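PDB 5I2H: O-methyltransferase family 2 from Planctopirus limnophila, which probably transfers a methyl group from S-adenosyl-L-methionine to a hydroxyl oxygen of its substrate and is seen here with the flavone apigenin bound. Local coordinates for residues A[347-350]-A[356-359]; A[177-182]-A[350-355]. All coordinates share one frame; numbering follows the deposited sequence.

Overall arrangement
After the N-terminal helices, including those of the dimerisation domain, the chain reaches helix 154-179, whose C-terminal end, with residues 180-182, supplies one side of contact 2. It passes through the Rossmann-like methyltransferase domain, and 167 residues later contact 2 closes that long loop when residues 350-355 come back against Val179. Contact 1 closes a short one: strand 345-351 returns as strand 357-362. Residues 350-355 start on contact 1's first strand and fill its turn, so the two closures overlap along the chain rather than nest; they share Ile350, with centres about 7 Å apart. Contact 1 builds the hairpin at the edge of the sheet, and contact 2 ties it to the C-terminal end of helix 154-179.

Contact 1 (A[347-350]-A[356-359])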
loop_
_atom_site.group_PDB
_atom_site.type_symbol
_atom_site.label_atom_id
_atom_site.label_comp_id
_atom_site.label_asym_id
_atom_site.label_seq_id
_atom_site.Cartn_x
_atom_site.Cartn_y
_atom_site.Cartn_z
ATOM N N VAL A 347 16.009 6.662 -30.301
ATOM C CA VAL A 347 16.080 8.115 -30.423
ATOM C C VAL A 347 16.040 8.798 -29.061
ATOM O O VAL A 347 16.916 9.606 -28.739
ATOM C CB VAL A 347 14.965 8.653 -31.351
ATOM C CG1 VAL A 347 14.998 10.189 -31.417
ATOM C CG2 VAL A 347 15.094 8.050 -32.733
ATOM N N ASP A 348 15.013 8.521 -28.259
ATOM C CA ASP A 348 14.852 9.325 -27.052
ATOM C C ASP A 348 13.852 8.642 -26.126
ATOM O O ASP A 348 13.116 7.740 -26.535
ATOM C CB ASP A 348 14.377 10.740 -27.414
ATOM C CG ASP A 348 14.765 11.777 -26.389
ATOM O OD1 ASP A 348 15.256 11.398 -25.309
ATOM O OD2 ASP A 348 14.581 12.990 -26.678
ATOM N N CYS A 349 13.824 9.101 -24.873
ATOM C CA CYS A 349 12.843 8.681 -23.871
ATOM C C CYS A 349 12.310 9.953 -23.221
ATOM O O CYS A 349 13.100 10.767 -22.736
ATOM C CB CYS A 349 13.497 7.742 -22.836
ATOM S SG CYS A 349 12.435 7.183 -21.534
ATOM N N ILE A 350 10.994 10.164 -23.249
ATOM C CA ILE A 350 10.395 11.412 -22.798
ATOM C C ILE A 350 9.274 11.114 -21.806
ATOM O O ILE A 350 8.307 10.434 -22.157
ATOM C CB ILE A 350 9.832 12.253 -23.958
ATOM C CG1 ILE A 350 10.872 12.456 -25.068
ATOM C CG2 ILE A 350 9.277 13.558 -23.410
ATOM C CD1 ILE A 350 10.261 13.054 -26.329
ATOM N N GLY A 356 4.328 7.264 -16.950
ATOM C CA GLY A 356 4.532 6.860 -18.331
ATOM C C GLY A 356 5.752 7.502 -18.949
ATOM O O GLY A 356 6.212 8.578 -18.532
ATOM N N HIS A 357 6.313 6.802 -19.929
ATOM C CA HIS A 357 7.456 7.279 -20.694
ATOM C C HIS A 357 7.215 6.956 -22.150
ATOM O O HIS A 357 6.769 5.858 -22.463
ATOM C CB HIS A 357 8.757 6.606 -20.256
ATOM C CG HIS A 357 9.227 7.084 -18.933
ATOM N ND1 HIS A 357 8.791 6.543 -17.741
ATOM C CD2 HIS A 357 10.032 8.123 -18.611
ATOM C CE1 HIS A 357 9.347 7.204 -16.738
ATOM N NE2 HIS A 357 10.100 8.169 -17.238
ATOM N N LEU A 358 7.516 7.906 -23.028
ATOM C CA LEU A 358 7.442 7.685 -24.469
ATOM C C LEU A 358 8.853 7.352 -24.936
ATOM O O LEU A 358 9.760 8.197 -24.863
ATOM C CB LEU A 358 6.888 8.920 -25.184
ATOM C CG LEU A 358 7.041 8.922 -26.709
ATOM C CD1 LEU A 358 6.372 7.699 -27.396
ATOM C CD2 LEU A 358 6.505 10.254 -27.279
ATOM N N ILE A 359 9.045 6.115 -25.376
ATOM C CA ILE A 359 10.313 5.668 -25.938
ATOM C C ILE A 359 10.187 5.755 -27.451
ATOM O O ILE A 359 9.380 5.039 -28.051
ATOM C CB ILE A 359 10.639 4.235 -25.491
ATOM C CG1 ILE A 359 10.623 4.122 -23.970
ATOM C CG2 ILE A 359 11.972 3.726 -26.099
ATOM C CD1 ILE A 359 10.646 2.645 -23.560
#
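Ile350 and Leu358 form a hydrogen-bonded antiparallel pair whose two backbone bonds carry this contact. Ile350 N gives its hydrogen to Leu358 O over 2.8 Å, and Leu358 N returns an almost straight bond, 178° at the hydrogen, to Ile350 O. Weaker CA-H...O contacts fill the spaces beside them: Cys349 CA lies 3.3 Å from Leu358 O, and Ile359 CA approaches Asp348 O. Leu358 O therefore receives both the amide of Ile350 and the CA of Cys349.

The pairing is that of a beta hairpin, strands 345-351 and 357-362, which ends the seven-stranded mixed sheet of the Rossmann-like methyltransferase domain; 357-362 alone runs against the rest, and 345-351, at the edge, runs with the parallel set, as in class I methyltransferases. A classic beta bulge interrupts it, because Val347 and Asp348 both face Leu360. Next to the bulge Asp348 OD1 accepts the next amide, Cys349 N, at 2.7 Å in a bent bond (137° at the hydrogen), met from above the carboxylate plane.

Side chains add apolar and sulfur contacts. On the face carrying Cys349 and Ile359, a non-hydrogen-bonded pair, the thiol stands anti to its backbone N (chi1 179°), which carries SG across to the imidazole of His357; it meets CD2 at 3.9 Å, lying obliquely to the ring. SG also lies 4.3 Å from Ile359 CG1, and Leu303 packs against all three side chains. On the other face, Leu358 lays its CB 3.7 Å from Ile350 O, while its side chain also touches Phe176 of helix 154-179.

Contact 2 (A[177-182]-A[350-355]); sequences ADVLPA and IPTSAH
Val179, the last residue of helix 154-179, makes most of this contact by setting its branched side chain against Ile350 near the end of strand 345-351. The helix ends here, since Leu180 is the first residue to leave helical backbone angles. The CB of Val179 lies 3.7 Å from Ile350 CG2, and CG2 of the same valine is nearly as near to that methyl, at 3.8 Å, so a single methyl group of Ile350 rests in the fork of the valine. The two side chains run past each other in opposite directions. With CG1 anti to the carbonyl carbon (chi1 -56°), CG2 falls between the backbone N and that carbon and is turned toward Thr352, whose CG2 it meets at 4.1 Å, the two side chains crossing at about a right angle. Val179 CG1 reaches Pro351 O more loosely, at 4.2 Å. The valine's own carbonyl takes part as well: Ile350 CD1 comes to 3.7 Å from Val179 O, so the long arm of the isoleucine covers the backbone at the helix end. No hydrogen bond crosses between the segments, and the contact, near the protein's exterior, is mainly apolar, with two carbonyl oxygens touched by methyl groups.

After Val179, Leu180 points away from residues 350-355 and packs on Leu358, and Pro181 follows with its ring against Leu360 and its carbonyl hydrogen-bonded to Arg296 NH1. The hydroxyl of Thr352 is hydrogen-bonded to His300 NE2 of strand 296-301, while its side chain also packs on Val172, about two turns earlier in helix 154-179. The helix C terminus thus lies over the outer hairpin of the methyltransferase sheet, beside strand 357-362 as well as strand 345-351.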
loop_
_atom_site.group_PDB
_atom_site.type_symbol
_atom_site.label_atom_id
_atom_site.label_comp_id
_atom_site.label_asym_id
_atom_site.label_seq_id
_atom_site.Cartn_x
_atom_site.Cartn_y
_atom_site.Cartn_z
ATOM N N ALA A 177 0.468 13.728 -26.222
ATOM C CA ALA A 177 0.383 14.503 -27.454
ATOM C C ALA A 177 1.311 15.718 -27.392
ATOM O O ALA A 177 1.923 16.101 -28.404
ATOM C CB ALA A 177 -1.061 14.914 -27.725
ATOM N N ASP A 178 1.431 16.335 -26.211
ATOM C CA ASP A 178 2.265 17.518 -26.094
ATOM C C ASP A 178 3.734 17.202 -26.357
ATOM O O ASP A 178 4.464 18.045 -26.911
ATOM C CB ASP A 178 2.076 18.139 -24.706
ATOM C CG ASP A 178 2.860 19.423 -24.534
ATOM O OD1 ASP A 178 2.596 20.391 -25.277
ATOM O OD2 ASP A 178 3.751 19.450 -23.657
ATOM N N VAL A 179 4.207 16.021 -25.969
ATOM C CA VAL A 179 5.642 15.737 -26.102
ATOM C C VAL A 179 5.995 14.909 -27.330
ATOM O O VAL A 179 7.192 14.739 -27.611
ATOM C CB VAL A 179 6.225 15.044 -24.854
ATOM C CG1 VAL A 179 5.940 15.896 -23.611
ATOM C CG2 VAL A 179 5.682 13.620 -24.708
ATOM N N LEU A 180 5.016 14.400 -28.074
ATOM C CA LEU A 180 5.342 13.670 -29.296
ATOM C C LEU A 180 5.905 14.615 -30.352
ATOM O O LEU A 180 5.202 15.546 -30.766
ATOM C CB LEU A 180 4.107 12.972 -29.844
ATOM C CG LEU A 180 4.341 12.232 -31.155
ATOM C CD1 LEU A 180 5.284 11.055 -30.955
ATOM C CD2 LEU A 180 3.003 11.767 -31.689
ATOM N N PRO A 181 7.140 14.420 -30.823
ATOM C CA PRO A 181 7.672 15.296 -31.879
ATOM C C PRO A 181 6.950 15.067 -33.201
ATOM O O PRO A 181 6.440 13.982 -33.464
ATOM C CB PRO A 181 9.154 14.894 -31.972
ATOM C CG PRO A 181 9.470 14.167 -30.648
ATOM C CD PRO A 181 8.147 13.470 -30.317
ATOM N N ALA A 182 6.923 16.106 -34.047
ATOM C CA ALA A 182 6.251 15.991 -35.346
ATOM C C ALA A 182 6.849 14.898 -36.233
ATOM O O ALA A 182 6.145 14.335 -37.077
ATOM C CB ALA A 182 6.303 17.331 -36.092
ATOM N N ILE A 350 10.994 10.164 -23.249
ATOM C CA ILE A 350 10.395 11.412 -22.798
ATOM C C ILE A 350 9.274 11.114 -21.806
ATOM O O ILE A 350 8.307 10.434 -22.157
ATOM C CB ILE A 350 9.832 12.253 -23.958
ATOM C CG1 ILE A 350 10.872 12.456 -25.068
ATOM C CG2 ILE A 350 9.277 13.558 -23.410
ATOM C CD1 ILE A 350 10.261 13.054 -26.329
ATOM N N PRO A 351 9.326 11.633 -20.583
ATOM C CA PRO A 351 8.251 11.357 -19.620
ATOM C C PRO A 351 6.919 11.950 -20.066
ATOM O O PRO A 351 6.866 13.038 -20.651
ATOM C CB PRO A 351 8.739 12.025 -18.329
ATOM C CG PRO A 351 10.211 12.294 -18.549
ATOM C CD PRO A 351 10.419 12.435 -20.010
ATOM N N THR A 352 5.838 11.215 -19.775
ATOM C CA THR A 352 4.483 11.720 -19.984
ATOM C C THR A 352 3.887 12.015 -18.615
ATOM O O THR A 352 4.237 13.036 -17.998
ATOM C CB THR A 352 3.673 10.753 -20.861
ATOM O OG1 THR A 352 3.591 9.475 -20.225
ATOM C CG2 THR A 352 4.364 10.590 -22.275
ATOM N N SER A 353 2.962 11.184 -18.123
ATOM C CA SER A 353 2.456 11.326 -16.757
ATOM C C SER A 353 2.049 9.947 -16.254
ATOM O O SER A 353 2.122 8.960 -16.990
ATOM C CB SER A 353 1.270 12.294 -16.667
ATOM O OG SER A 353 0.885 12.432 -15.302
ATOM N N ALA A 354 1.617 9.886 -14.991
ATOM C CA ALA A 354 1.259 8.621 -14.343
ATOM C C ALA A 354 2.367 7.585 -14.527
ATOM O O ALA A 354 2.117 6.409 -14.801
ATOM C CB ALA A 354 -0.091 8.089 -14.849
ATOM N N HIS A 355 3.613 8.030 -14.382
ATOM C CA HIS A 355 4.819 7.217 -14.538
ATOM C C HIS A 355 5.077 6.760 -15.974
ATOM O O HIS A 355 5.970 5.927 -16.195
ATOM C CB HIS A 355 4.795 6.016 -13.579
ATOM C CG HIS A 355 4.706 6.418 -12.138
ATOM N ND1 HIS A 355 5.570 7.335 -11.572
ATOM C CD2 HIS A 355 3.839 6.065 -11.160
ATOM C CE1 HIS A 355 5.252 7.507 -10.300
ATOM N NE2 HIS A 355 4.204 6.751 -10.027
#